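Local coordinates for protein cyanuric acid amidohydrolase (Azorhizobium caulinodans, PDB 4NQ3) that hydrolyses cyanuric acid, opening its s-triazine ring to give carboxybiuret, which then loses carbon dioxide to form biuret, at residues A[72-80]-A[226-237]; A[29-40]-A[86-95]. One frame throughout, in Å; residues are numbered along the deposited sequence.

Overall arrangement
Interaction 2 lies within a single repeating unit, whereas interaction 1 joins two units at the active site; the centres of the two interactions lie about 13 Å apart. Along the chain the segments alternate: 29-40, 72-80, 86-95, then 226-237. Strand 75-80 runs parallel to strand 34-41, which pairs antiparallel with strand 89-97 on its other side, so both contacts reach the same four-stranded sheet. Cys75 O meets Ile37 N at 2.7 Å and Ser79 N meets Gly39 O at 2.8 Å, both probable hydrogen bonds. The monomer thus illustrates how a pocket can be assembled from repeats: each unit builds its own sheet, and neighbouring outermost strands bring their serines together around one ligand.

Interaction 1: residues A[72-80]-A[226-237]; sequences DEVCLVMSG and SSGIELLGHEIV. With BR8 (barbituric acid), chain C.
The flat carboxylate of Glu235 receives the backbone N-H of Leu76 from above its plane, 42° out of it. This bond is nearly straight (166°), with Leu76 N to Glu235 OE1 at 3.0 Å. Barbituric acid, the second flat group, has both serine hydroxyls beneath one face: Ser79 OG is 2.9 Å from ligand N3, and Ser226 OG 3.4 Å from ligand N1. Around its rim, Gly80 N and O bond to ligand O2 and N3, while Ser227 N and O bond to O8 and N1, so each backbone both donates and accepts a hydrogen bond. The hydroxyls, Ser79 OG and Ser226 OG, are 3.3 Å apart in a weak hydrogen bond, and each has a lysine partner, Lys40 for Ser79 and Lys156 for the nucleophile Ser226.

Away from the ligand, a bend at chi2 turns the Glu235 carboxylate toward Leu76, and Cys75 CB packs on Val237 CG2 at 3.7 Å. With an alanine in place of Glu235, the Leu76 N-H is likely to lose this acceptor. A water links Met78 N to Glu230 OE2, while Glu230 OE1 forms a salt bridge with Arg52. Strands 75-80 and 235-237 cross at 97°, a junction between sheets of two repeating units. Helix 51-67 packs on Met78, helix 125-141 on Ile236, and Tyr331 of strand 331-334 touches Val77, Ser79 and Ser226.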
loop_
_atom_site.group_PDB
_atom_site.type_symbol
_atom_site.label_atom_id
_atom_site.label_comp_id
_atom_site.label_asym_id
_atom_site.label_seq_id
_atom_site.Cartn_x
_atom_site.Cartn_y
_atom_site.Cartn_z
ATOM N N ASP A 72 -6.765 -14.523 -32.137
ATOM C CA ASP A 72 -6.465 -15.347 -30.977
ATOM C C ASP A 72 -5.057 -15.896 -30.998
ATOM O O ASP A 72 -4.554 -16.340 -29.957
ATOM C CB ASP A 72 -7.466 -16.492 -30.865
ATOM C CG ASP A 72 -8.860 -16.004 -30.515
ATOM O OD1 ASP A 72 -8.985 -14.972 -29.797
ATOM O OD2 ASP A 72 -9.830 -16.649 -30.975
ATOM N N GLU A 73 -4.418 -15.837 -32.168
ATOM C CA GLU A 73 -3.073 -16.370 -32.348
ATOM C C GLU A 73 -2.022 -15.322 -32.035
ATOM O O GLU A 73 -0.838 -15.623 -32.016
ATOM C CB GLU A 73 -2.903 -16.886 -33.771
ATOM C CG GLU A 73 -3.658 -18.180 -34.019
ATOM C CD GLU A 73 -4.104 -18.345 -35.479
ATOM O OE1 GLU A 73 -3.442 -17.787 -36.388
ATOM O OE2 GLU A 73 -5.157 -18.995 -35.709
ATOM N N VAL A 74 -2.448 -14.093 -31.765
ATOM C CA VAL A 74 -1.505 -13.047 -31.375
ATOM C C VAL A 74 -1.128 -13.226 -29.915
ATOM O O VAL A 74 -1.999 -13.436 -29.070
ATOM C CB VAL A 74 -2.088 -11.622 -31.590
ATOM C CG1 VAL A 74 -1.108 -10.548 -31.122
ATOM C CG2 VAL A 74 -2.450 -11.425 -33.026
ATOM N N CYS A 75 0.162 -13.168 -29.610
ATOM C CA CYS A 75 0.594 -13.284 -28.226
ATOM C C CYS A 75 0.443 -11.969 -27.517
ATOM O O CYS A 75 1.033 -10.960 -27.933
ATOM C CB CYS A 75 2.038 -13.746 -28.144
ATOM S SG CYS A 75 2.170 -15.538 -28.458
ATOM N N LEU A 76 -0.358 -11.977 -26.455
ATOM C CA LEU A 76 -0.569 -10.783 -25.652
ATOM C C LEU A 76 0.122 -10.959 -24.293
ATOM O O LEU A 76 -0.346 -11.710 -23.434
ATOM C CB LEU A 76 -2.063 -10.513 -25.494
ATOM C CG LEU A 76 -2.835 -10.173 -26.780
ATOM C CD1 LEU A 76 -4.308 -9.856 -26.510
ATOM C CD2 LEU A 76 -2.198 -8.994 -27.540
ATOM N N VAL A 77 1.260 -10.292 -24.133
ATOM C CA VAL A 77 1.983 -10.242 -22.866
ATOM C C VAL A 77 1.778 -8.895 -22.177
ATOM O O VAL A 77 2.419 -7.905 -22.534
ATOM C CB VAL A 77 3.509 -10.464 -23.043
ATOM C CG1 VAL A 77 4.177 -10.524 -21.703
ATOM C CG2 VAL A 77 3.794 -11.686 -23.870
HETATM N N MSE A 78 0.883 -8.839 -21.203
HETATM C CA MSE A 78 0.695 -7.592 -20.481
HETATM C C MSE A 78 1.367 -7.693 -19.133
HETATM O O MSE A 78 0.918 -8.433 -18.266
HETATM C CB MSE A 78 -0.781 -7.262 -20.304
HETATM C CG MSE A 78 -1.544 -7.036 -21.618
HETATM SE SE MSE A 78 -0.939 -5.453 -22.592
HETATM C CE MSE A 78 -0.138 -6.376 -24.121
ATOM N N SER A 79 2.466 -6.971 -18.965
ATOM C CA SER A 79 3.172 -6.947 -17.693
ATOM C C SER A 79 2.818 -5.701 -16.928
ATOM O O SER A 79 3.070 -4.595 -17.411
ATOM C CB SER A 79 4.674 -7.002 -17.891
ATOM O OG SER A 79 5.305 -7.094 -16.634
ATOM N N GLY A 80 2.190 -5.886 -15.766
ATOM C CA GLY A 80 1.753 -4.785 -14.926
ATOM C C GLY A 80 2.893 -4.228 -14.101
ATOM O O GLY A 80 3.984 -4.810 -14.031
ATOM N N SER A 226 6.777 -13.296 -16.971
ATOM C CA SER A 226 5.820 -12.376 -16.382
ATOM C C SER A 226 4.527 -13.141 -16.095
ATOM O O SER A 226 3.942 -13.769 -16.995
ATOM C CB SER A 226 5.575 -11.197 -17.325
ATOM O OG SER A 226 4.598 -10.318 -16.817
ATOM N N SER A 227 4.110 -13.125 -14.834
ATOM C CA SER A 227 2.973 -13.915 -14.388
ATOM C C SER A 227 1.718 -13.026 -14.370
ATOM O O SER A 227 1.818 -11.817 -14.250
ATOM C CB SER A 227 3.274 -14.520 -13.014
ATOM O OG SER A 227 2.273 -15.428 -12.584
ATOM N N GLY A 228 0.536 -13.609 -14.516
ATOM C CA GLY A 228 -0.668 -12.812 -14.516
ATOM C C GLY A 228 -1.905 -13.612 -14.179
ATOM O O GLY A 228 -1.979 -14.806 -14.425
ATOM N N ILE A 229 -2.893 -12.945 -13.605
ATOM C CA ILE A 229 -4.110 -13.622 -13.189
ATOM C C ILE A 229 -5.024 -13.917 -14.365
ATOM O O ILE A 229 -5.960 -14.710 -14.240
ATOM C CB ILE A 229 -4.880 -12.784 -12.140
ATOM C CG1 ILE A 229 -6.008 -13.589 -11.511
ATOM C CG2 ILE A 229 -5.425 -11.522 -12.753
ATOM C CD1 ILE A 229 -6.597 -12.877 -10.308
ATOM N N GLU A 230 -4.739 -13.305 -15.511
ATOM C CA GLU A 230 -5.691 -13.293 -16.627
ATOM C C GLU A 230 -5.537 -14.397 -17.671
ATOM O O GLU A 230 -6.191 -14.344 -18.703
ATOM C CB GLU A 230 -5.616 -11.954 -17.364
ATOM C CG GLU A 230 -4.273 -11.643 -18.050
ATOM C CD GLU A 230 -3.255 -11.076 -17.048
ATOM O OE1 GLU A 230 -3.684 -10.796 -15.905
ATOM O OE2 GLU A 230 -2.065 -10.850 -17.401
ATOM N N LEU A 231 -4.658 -15.367 -17.464
ATOM C CA LEU A 231 -4.596 -16.463 -18.422
ATOM C C LEU A 231 -4.380 -17.789 -17.710
ATOM O O LEU A 231 -3.808 -17.809 -16.633
ATOM C CB LEU A 231 -3.487 -16.211 -19.445
ATOM C CG LEU A 231 -2.025 -16.508 -19.078
ATOM C CD1 LEU A 231 -1.191 -16.474 -20.322
ATOM C CD2 LEU A 231 -1.487 -15.521 -18.115
ATOM N N LEU A 232 -4.795 -18.897 -18.310
ATOM C CA LEU A 232 -4.580 -20.184 -17.663
ATOM C C LEU A 232 -3.421 -20.968 -18.269
ATOM O O LEU A 232 -2.941 -21.930 -17.660
ATOM C CB LEU A 232 -5.850 -21.026 -17.701
ATOM C CG LEU A 232 -6.983 -20.372 -16.917
ATOM C CD1 LEU A 232 -8.179 -21.277 -16.967
ATOM C CD2 LEU A 232 -6.558 -20.052 -15.459
ATOM N N GLY A 233 -2.985 -20.548 -19.460
ATOM C CA GLY A 233 -1.824 -21.126 -20.136
ATOM C C GLY A 233 -0.616 -20.193 -20.251
ATOM O O GLY A 233 -0.348 -19.383 -19.346
ATOM N N HIS A 234 0.138 -20.328 -21.342
ATOM C CA HIS A 234 1.330 -19.500 -21.560
ATOM C C HIS A 234 1.337 -18.821 -22.930
ATOM O O HIS A 234 0.800 -19.365 -23.899
ATOM C CB HIS A 234 2.617 -20.334 -21.436
ATOM C CG HIS A 234 2.731 -21.119 -20.166
ATOM N ND1 HIS A 234 2.109 -22.333 -19.986
ATOM C CD2 HIS A 234 3.395 -20.863 -19.014
ATOM C CE1 HIS A 234 2.385 -22.793 -18.778
ATOM N NE2 HIS A 234 3.165 -21.921 -18.165
ATOM N N GLU A 235 1.949 -17.637 -23.008
ATOM C CA GLU A 235 2.294 -17.032 -24.303
ATOM C C GLU A 235 3.805 -16.985 -24.403
ATOM O O GLU A 235 4.470 -16.543 -23.474
ATOM C CB GLU A 235 1.721 -15.639 -24.446
ATOM C CG GLU A 235 0.270 -15.568 -24.017
ATOM C CD GLU A 235 -0.695 -15.656 -25.189
ATOM O OE1 GLU A 235 -1.341 -14.621 -25.497
ATOM O OE2 GLU A 235 -0.824 -16.762 -25.781
ATOM N N ILE A 236 4.349 -17.452 -25.516
ATOM C CA ILE A 236 5.786 -17.434 -25.715
ATOM C C ILE A 236 6.165 -16.565 -26.920
ATOM O O ILE A 236 5.576 -16.683 -28.008
ATOM C CB ILE A 236 6.331 -18.844 -25.919
ATOM C CG1 ILE A 236 6.306 -19.612 -24.600
ATOM C CG2 ILE A 236 7.755 -18.797 -26.438
ATOM C CD1 ILE A 236 4.956 -20.136 -24.246
ATOM N N VAL A 237 7.153 -15.695 -26.730
ATOM C CA VAL A 237 7.676 -14.907 -27.832
ATOM C C VAL A 237 9.184 -14.980 -27.807
ATOM O O VAL A 237 9.795 -14.559 -26.829
ATOM C CB VAL A 237 7.241 -13.441 -27.731
ATOM C CG1 VAL A 237 7.806 -12.660 -28.877
ATOM C CG2 VAL A 237 5.740 -13.363 -27.748
HETATM N N1 BR8 C . 3.670 -9.827 -13.548
HETATM C C2 BR8 C . 3.423 -8.534 -13.858
HETATM O O2 BR8 C . 2.276 -8.212 -14.100
HETATM N N3 BR8 C . 4.439 -7.621 -13.885
HETATM C C4 BR8 C . 5.778 -7.983 -13.589
HETATM O O4 BR8 C . 6.662 -7.133 -13.617
HETATM C C5 BR8 C . 6.197 -9.419 -13.266
HETATM C C6 BR8 C . 4.951 -10.294 -13.267
HETATM O O8 BR8 C . 5.059 -11.470 -13.003
HETATM O O HOH W 1 -1.211 -10.753 -19.994
#

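Interaction 2: residues A[29-40]-A[86-95]; sequences IAPAGILAIFGK and MSPHFLVFER. With SO4 (sulfate ion), chain D.
Glu94 reaches across to 29-40 with its chain extended and CG anti to the backbone N (chi1 -177°). Its CB lies 3.7 Å from Gly33 O, and CG passes that same carbonyl before CD arrives beside Ala30 N. At the tip the two oxygens divide: OE2 takes the Ala30 N-H at 2.8 Å from above the carboxylate plane, while OE1 rests against Ile29 CG2 at 3.8 Å and accepts a hydrogen bond from His7 on strand 2-10. The turn leading into strand 34-40 is thereby fastened to its partner strand.

On the other side of the sheet, Phe93 directs its ring edge at the face of Phe38, CE2 standing over the ring centre, with the planes at 61°: a T-shaped pair. Beyond it, Leu35 CD2 lies over one face of the Arg95 guanidinium, whose NH2 holds sulfate O3 at 2.7 Å; this ion, probably from the crystallisation liquor, also binds Arg111. Ile37 and Val92 run side by side on the Glu94 face, their CG2 atoms 4.0 Å apart.

Lys40 CG packs against His89 CE1, and the Lys40 NZ bonds to Gly80 O; with the Ser79 hydroxyl as its partner, this lysine is consistent with one of the three potential Ser-Lys dyads. Leu35 N and, weakly, Ala36 N share Phe93 O, which defines a classic beta bulge in the central antiparallel pair of this repeat's 1-4-2-3 sheet.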
loop_
_atom_site.group_PDB
_atom_site.type_symbol
_atom_site.label_atom_id
_atom_site.label_comp_id
_atom_site.label_asym_id
_atom_site.label_seq_id
_atom_site.Cartn_x
_atom_site.Cartn_y
_atom_site.Cartn_z
ATOM N N ILE A 29 0.923 -0.190 -39.368
ATOM C CA ILE A 29 0.941 -1.577 -38.912
ATOM C C ILE A 29 -0.118 -2.359 -39.678
ATOM O O ILE A 29 -1.282 -1.921 -39.761
ATOM C CB ILE A 29 0.649 -1.691 -37.394
ATOM C CG1 ILE A 29 1.664 -0.895 -36.583
ATOM C CG2 ILE A 29 0.600 -3.143 -36.960
ATOM C CD1 ILE A 29 1.253 -0.715 -35.153
ATOM N N ALA A 30 0.260 -3.508 -40.234
ATOM C CA ALA A 30 -0.726 -4.345 -40.928
ATOM C C ALA A 30 -1.137 -5.495 -40.017
ATOM O O ALA A 30 -0.308 -6.328 -39.649
ATOM C CB ALA A 30 -0.171 -4.858 -42.208
ATOM N N PRO A 31 -2.415 -5.523 -39.615
ATOM C CA PRO A 31 -2.909 -6.458 -38.591
ATOM C C PRO A 31 -2.545 -7.900 -38.882
ATOM O O PRO A 31 -2.242 -8.633 -37.943
ATOM C CB PRO A 31 -4.421 -6.260 -38.633
ATOM C CG PRO A 31 -4.582 -4.884 -39.070
ATOM C CD PRO A 31 -3.483 -4.640 -40.097
ATOM N N ALA A 32 -2.563 -8.288 -40.155
ATOM C CA ALA A 32 -2.239 -9.657 -40.551
ATOM C C ALA A 32 -0.864 -10.078 -40.054
ATOM O O ALA A 32 -0.645 -11.245 -39.720
ATOM C CB ALA A 32 -2.314 -9.799 -42.049
ATOM N N GLY A 33 0.045 -9.119 -39.953
ATOM C CA GLY A 33 1.425 -9.416 -39.616
ATOM C C GLY A 33 1.794 -9.191 -38.162
ATOM O O GLY A 33 2.971 -9.234 -37.790
ATOM N N ILE A 34 0.794 -8.925 -37.331
ATOM C CA ILE A 34 1.055 -8.725 -35.917
ATOM C C ILE A 34 1.300 -10.076 -35.261
ATOM O O ILE A 34 0.420 -10.931 -35.245
ATOM C CB ILE A 34 -0.098 -8.017 -35.221
ATOM C CG1 ILE A 34 -0.200 -6.582 -35.700
ATOM C CG2 ILE A 34 0.094 -8.034 -33.732
ATOM C CD1 ILE A 34 -1.319 -5.821 -35.005
ATOM N N LEU A 35 2.509 -10.269 -34.749
ATOM C CA LEU A 35 2.866 -11.504 -34.069
ATOM C C LEU A 35 2.566 -11.453 -32.576
ATOM O O LEU A 35 1.992 -12.404 -32.033
ATOM C CB LEU A 35 4.336 -11.839 -34.286
ATOM C CG LEU A 35 4.598 -12.202 -35.732
ATOM C CD1 LEU A 35 6.027 -12.638 -35.906
ATOM C CD2 LEU A 35 3.665 -13.322 -36.092
ATOM N N ALA A 36 2.975 -10.376 -31.904
ATOM C CA ALA A 36 2.793 -10.300 -30.457
ATOM C C ALA A 36 2.696 -8.870 -30.016
ATOM O O ALA A 36 3.215 -7.992 -30.680
ATOM C CB ALA A 36 3.943 -10.994 -29.728
ATOM N N ILE A 37 2.032 -8.630 -28.892
ATOM C CA ILE A 37 2.061 -7.312 -28.281
ATOM C C ILE A 37 2.521 -7.389 -26.829
ATOM O O ILE A 37 1.946 -8.132 -26.048
ATOM C CB ILE A 37 0.704 -6.638 -28.323
ATOM C CG1 ILE A 37 0.157 -6.595 -29.741
ATOM C CG2 ILE A 37 0.831 -5.217 -27.859
ATOM C CD1 ILE A 37 -1.204 -5.934 -29.791
ATOM N N PHE A 38 3.578 -6.656 -26.473
ATOM C CA PHE A 38 3.980 -6.535 -25.068
ATOM C C PHE A 38 3.368 -5.281 -24.500
ATOM O O PHE A 38 3.149 -4.318 -25.225
ATOM C CB PHE A 38 5.495 -6.443 -24.890
ATOM C CG PHE A 38 6.257 -7.680 -25.292
ATOM C CD1 PHE A 38 5.618 -8.777 -25.834
ATOM C CD2 PHE A 38 7.635 -7.734 -25.118
ATOM C CE1 PHE A 38 6.341 -9.897 -26.203
ATOM C CE2 PHE A 38 8.350 -8.843 -25.482
ATOM C CZ PHE A 38 7.702 -9.925 -26.027
ATOM N N GLY A 39 3.134 -5.248 -23.197
ATOM C CA GLY A 39 2.614 -4.036 -22.609
ATOM C C GLY A 39 3.126 -3.843 -21.206
ATOM O O GLY A 39 3.365 -4.819 -20.508
ATOM N N LYS A 40 3.296 -2.587 -20.800
ATOM C CA LYS A 40 3.428 -2.235 -19.394
ATOM C C LYS A 40 2.134 -1.543 -19.029
ATOM O O LYS A 40 1.784 -0.544 -19.643
ATOM C CB LYS A 40 4.623 -1.323 -19.156
ATOM C CG LYS A 40 5.944 -2.010 -19.340
ATOM C CD LYS A 40 6.015 -3.233 -18.445
ATOM C CE LYS A 40 5.900 -2.861 -16.958
ATOM N NZ LYS A 40 5.801 -4.091 -16.116
HETATM N N MSE A 86 8.427 5.096 -14.665
HETATM C CA MSE A 86 8.257 4.199 -15.806
HETATM C C MSE A 86 6.943 4.487 -16.509
HETATM O O MSE A 86 5.921 4.640 -15.854
HETATM C CB MSE A 86 8.314 2.743 -15.364
HETATM C CG MSE A 86 8.393 1.782 -16.519
HETATM SE SE MSE A 86 8.662 -0.002 -15.848
HETATM C CE MSE A 86 8.842 0.447 -13.940
ATOM N N SER A 87 6.984 4.566 -17.839
ATOM C CA SER A 87 5.865 5.061 -18.645
ATOM C C SER A 87 5.060 3.955 -19.356
ATOM O O SER A 87 5.591 3.212 -20.182
ATOM C CB SER A 87 6.414 6.052 -19.669
ATOM O OG SER A 87 5.415 6.515 -20.542
ATOM N N PRO A 88 3.759 3.861 -19.054
ATOM C CA PRO A 88 2.904 2.833 -19.658
ATOM C C PRO A 88 2.853 2.882 -21.179
ATOM O O PRO A 88 2.604 3.946 -21.763
ATOM C CB PRO A 88 1.528 3.137 -19.062
ATOM C CG PRO A 88 1.829 3.847 -17.791
ATOM C CD PRO A 88 3.039 4.661 -18.057
ATOM N N HIS A 89 3.059 1.726 -21.804
ATOM C CA HIS A 89 3.078 1.619 -23.268
ATOM C C HIS A 89 2.859 0.204 -23.797
ATOM O O HIS A 89 2.921 -0.768 -23.043
ATOM C CB HIS A 89 4.405 2.129 -23.796
ATOM C CG HIS A 89 5.565 1.309 -23.345
ATOM N ND1 HIS A 89 6.085 1.411 -22.075
ATOM C CD2 HIS A 89 6.290 0.360 -23.978
ATOM C CE1 HIS A 89 7.097 0.568 -21.945
ATOM N NE2 HIS A 89 7.243 -0.080 -23.089
ATOM N N PHE A 90 2.581 0.114 -25.096
ATOM C CA PHE A 90 2.542 -1.158 -25.822
ATOM C C PHE A 90 3.768 -1.299 -26.737
ATOM O O PHE A 90 4.248 -0.326 -27.298
ATOM C CB PHE A 90 1.273 -1.275 -26.672
ATOM C CG PHE A 90 0.019 -1.346 -25.873
ATOM C CD1 PHE A 90 -0.022 -2.054 -24.685
ATOM C CD2 PHE A 90 -1.128 -0.689 -26.303
ATOM C CE1 PHE A 90 -1.196 -2.106 -23.929
ATOM C CE2 PHE A 90 -2.311 -0.737 -25.561
ATOM C CZ PHE A 90 -2.348 -1.443 -24.375
ATOM N N LEU A 91 4.258 -2.517 -26.881
ATOM C CA LEU A 91 5.288 -2.859 -27.839
ATOM C C LEU A 91 4.707 -3.824 -28.867
ATOM O O LEU A 91 4.493 -5.002 -28.550
ATOM C CB LEU A 91 6.436 -3.521 -27.121
ATOM C CG LEU A 91 7.775 -3.272 -27.743
ATOM C CD1 LEU A 91 7.874 -1.794 -28.037
ATOM C CD2 LEU A 91 8.811 -3.722 -26.741
ATOM N N VAL A 92 4.429 -3.364 -30.085
ATOM C CA VAL A 92 3.848 -4.262 -31.086
ATOM C C VAL A 92 4.921 -4.834 -31.991
ATOM O O VAL A 92 5.714 -4.092 -32.561
ATOM C CB VAL A 92 2.813 -3.572 -31.966
ATOM C CG1 VAL A 92 2.292 -4.572 -32.990
ATOM C CG2 VAL A 92 1.664 -3.072 -31.122
ATOM N N PHE A 93 4.937 -6.156 -32.107
ATOM C CA PHE A 93 5.894 -6.901 -32.927
ATOM C C PHE A 93 5.219 -7.400 -34.192
ATOM O O PHE A 93 4.334 -8.265 -34.117
ATOM C CB PHE A 93 6.446 -8.087 -32.144
ATOM C CG PHE A 93 7.357 -7.698 -31.018
ATOM C CD1 PHE A 93 8.704 -7.443 -31.252
ATOM C CD2 PHE A 93 6.873 -7.599 -29.723
ATOM C CE1 PHE A 93 9.555 -7.087 -30.202
ATOM C CE2 PHE A 93 7.711 -7.244 -28.664
ATOM C CZ PHE A 93 9.058 -6.988 -28.904
ATOM N N GLU A 94 5.634 -6.875 -35.344
ATOM C CA GLU A 94 5.006 -7.188 -36.622
ATOM C C GLU A 94 5.977 -7.907 -37.536
ATOM O O GLU A 94 7.149 -7.609 -37.527
ATOM C CB GLU A 94 4.532 -5.890 -37.280
ATOM C CG GLU A 94 3.789 -6.035 -38.603
ATOM C CD GLU A 94 3.486 -4.677 -39.241
ATOM O OE1 GLU A 94 3.967 -3.664 -38.687
ATOM O OE2 GLU A 94 2.784 -4.613 -40.286
ATOM N N ARG A 95 5.504 -8.880 -38.298
ATOM C CA ARG A 95 6.317 -9.493 -39.347
ATOM C C ARG A 95 5.855 -8.953 -40.712
ATOM O O ARG A 95 4.670 -9.025 -41.027
ATOM C CB ARG A 95 6.190 -11.023 -39.293
ATOM C CG ARG A 95 6.939 -11.792 -40.380
ATOM C CD ARG A 95 6.761 -13.306 -40.242
ATOM N NE ARG A 95 5.351 -13.666 -40.339
ATOM C CZ ARG A 95 4.800 -14.743 -39.774
ATOM N NH1 ARG A 95 5.547 -15.574 -39.047
ATOM N NH2 ARG A 95 3.491 -14.980 -39.914
HETATM S S SO4 D . 3.242 -18.058 -37.531
HETATM O O1 SO4 D . 2.400 -19.225 -37.817
HETATM O O2 SO4 D . 4.631 -18.259 -37.968
HETATM O O3 SO4 D . 2.669 -16.887 -38.211
HETATM O O4 SO4 D . 3.248 -17.869 -36.076
#